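Local coordinates for protein tRNA (guanine(6)-N2)-methyltransferase (Thermus thermophilus, PDB 3TMA) that transfers a methyl group from S-adenosyl-L-methionine to N2 of the guanosine at position 6 of tRNA(Phe), at residues A[338-342]-A[343-347]. Sequence-based numbering, arbitrary orientation.
Sequences VVEQG and GVYPR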
loop_
_atom_site.group_PDB
_atom_site.type_symbol
_atom_site.label_atom_id
_atom_site.label_comp_id
_atom_site.label_asym_id
_atom_site.label_seq_id
_atom_site.Cartn_x
_atom_site.Cartn_y
_atom_site.Cartn_z
ATOM N N VAL A 338 6.077 -0.437 -12.807
ATOM C CA VAL A 338 6.855 -1.218 -11.884
ATOM C C VAL A 338 6.411 -0.842 -10.452
ATOM O O VAL A 338 6.206 0.348 -10.152
ATOM C CB VAL A 338 8.344 -0.928 -12.061
ATOM C CG1 VAL A 338 9.129 -1.705 -11.026
ATOM C CG2 VAL A 338 8.755 -1.349 -13.500
ATOM N N VAL A 339 6.272 -1.823 -9.564
ATOM C CA VAL A 339 5.856 -1.496 -8.159
ATOM C C VAL A 339 6.722 -2.329 -7.215
ATOM O O VAL A 339 7.072 -3.477 -7.562
ATOM C CB VAL A 339 4.363 -1.830 -7.927
ATOM C CG1 VAL A 339 3.960 -1.622 -6.419
ATOM C CG2 VAL A 339 3.478 -0.908 -8.799
ATOM N N GLU A 340 7.102 -1.772 -6.065
ATOM C CA GLU A 340 7.914 -2.534 -5.122
ATOM C C GLU A 340 7.015 -3.287 -4.177
ATOM O O GLU A 340 6.174 -2.670 -3.515
ATOM C CB GLU A 340 8.885 -1.661 -4.302
ATOM C CG GLU A 340 9.668 -2.496 -3.194
ATOM C CD GLU A 340 8.889 -2.672 -1.833
ATOM O OE1 GLU A 340 7.761 -2.133 -1.673
ATOM O OE2 GLU A 340 9.401 -3.343 -0.903
ATOM N N GLN A 341 7.246 -4.590 -4.048
ATOM C CA GLN A 341 6.483 -5.435 -3.130
ATOM C C GLN A 341 7.392 -6.472 -2.446
ATOM O O GLN A 341 8.054 -7.283 -3.116
ATOM C CB GLN A 341 5.358 -6.160 -3.878
ATOM C CG GLN A 341 4.712 -7.290 -3.054
ATOM C CD GLN A 341 3.783 -8.193 -3.861
ATOM O OE1 GLN A 341 3.957 -8.413 -5.073
ATOM N NE2 GLN A 341 2.789 -8.724 -3.189
ATOM N N GLY A 342 7.449 -6.410 -1.125
ATOM C CA GLY A 342 8.269 -7.318 -0.324
ATOM C C GLY A 342 9.745 -7.328 -0.717
ATOM O O GLY A 342 10.344 -8.381 -0.774
ATOM N N GLY A 343 10.310 -6.167 -1.037
ATOM C CA GLY A 343 11.711 -6.097 -1.451
ATOM C C GLY A 343 12.032 -6.413 -2.928
ATOM O O GLY A 343 13.175 -6.278 -3.333
ATOM N N VAL A 344 11.038 -6.803 -3.728
ATOM C CA VAL A 344 11.263 -7.111 -5.136
ATOM C C VAL A 344 10.339 -6.281 -6.014
ATOM O O VAL A 344 9.551 -5.490 -5.476
ATOM C CB VAL A 344 11.226 -8.650 -5.454
ATOM C CG1 VAL A 344 12.261 -9.396 -4.580
ATOM C CG2 VAL A 344 9.825 -9.256 -5.257
ATOM N N TYR A 345 10.459 -6.386 -7.344
ATOM C CA TYR A 345 9.778 -5.424 -8.214
ATOM C C TYR A 345 8.897 -6.075 -9.296
ATOM O O TYR A 345 9.288 -6.140 -10.484
ATOM C CB TYR A 345 10.807 -4.499 -8.872
ATOM C CG TYR A 345 11.376 -3.490 -7.925
ATOM C CD1 TYR A 345 12.385 -3.838 -7.059
ATOM C CD2 TYR A 345 10.864 -2.193 -7.861
ATOM C CE1 TYR A 345 12.965 -2.897 -6.197
ATOM C CE2 TYR A 345 11.435 -1.241 -6.995
ATOM C CZ TYR A 345 12.479 -1.615 -6.176
ATOM O OH TYR A 345 13.042 -0.717 -5.298
ATOM N N PRO A 346 7.691 -6.515 -8.905
ATOM C CA PRO A 346 6.771 -6.986 -9.939
ATOM C C PRO A 346 6.289 -5.844 -10.846
ATOM O O PRO A 346 6.412 -4.660 -10.478
ATOM C CB PRO A 346 5.605 -7.542 -9.141
ATOM C CG PRO A 346 5.633 -6.808 -7.859
ATOM C CD PRO A 346 7.112 -6.635 -7.552
ATOM N N ARG A 347 5.773 -6.206 -12.016
ATOM C CA ARG A 347 5.089 -5.254 -12.880
ATOM C C ARG A 347 3.592 -5.387 -12.658
ATOM O O ARG A 347 3.107 -6.487 -12.332
ATOM C CB ARG A 347 5.430 -5.580 -14.354
ATOM C CG ARG A 347 6.753 -4.935 -14.822
ATOM C CD ARG A 347 7.984 -5.500 -14.087
ATOM N NE ARG A 347 9.216 -5.014 -14.724
ATOM C CZ ARG A 347 10.262 -4.506 -14.088
ATOM N NH1 ARG A 347 10.381 -4.639 -12.771
ATOM N NH2 ARG A 347 11.260 -3.973 -14.798
#
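The hairpin that joins the last two antiparallel strands of the Rossmann-fold methyltransferase domain, 331-338 and 347-353, closes at its tip in a type I' turn from Q341 to V344. Here Q341 N donates to V344 O at 2.9 Å, and V344 N returns the bond to Q341 O. The positive phi angles this turn needs fall on G342 and G343. E340 reinforces the tip: its chain, bent at chi2 (-85°), folds back so that OE2 accepts from G343 N at 3.0 Å, the donor lying above the carboxylate plane. The CB of E340 meanwhile sits over one face of the Y345 ring, a CH-pi contact 4.2 Å from the centroid, while V338 CG1 reaches the ring edge at CD2 (3.6 Å). At the strand end of the hairpin, V338 CG2 lies over the centre of the R347 guanidinium, 3.5 Å from CZ; that group is steadied in its own plane by NH1 donating to Y345 O. P346 has no N-H to give, yet P346 O takes a nearly straight bond from V339 N at 3.0 Å. Q341 and P346 pack against L316 of strand 312-317; Q341 NE2 hydrogen-bonds to S186 O, and the Q341 side chain lies about 5 Å from that of N279, which probably binds S-adenosyl-L-methionine. A two-residue hairpin loop with glycines at both turn positions is a classic type I' connection between antiparallel strands.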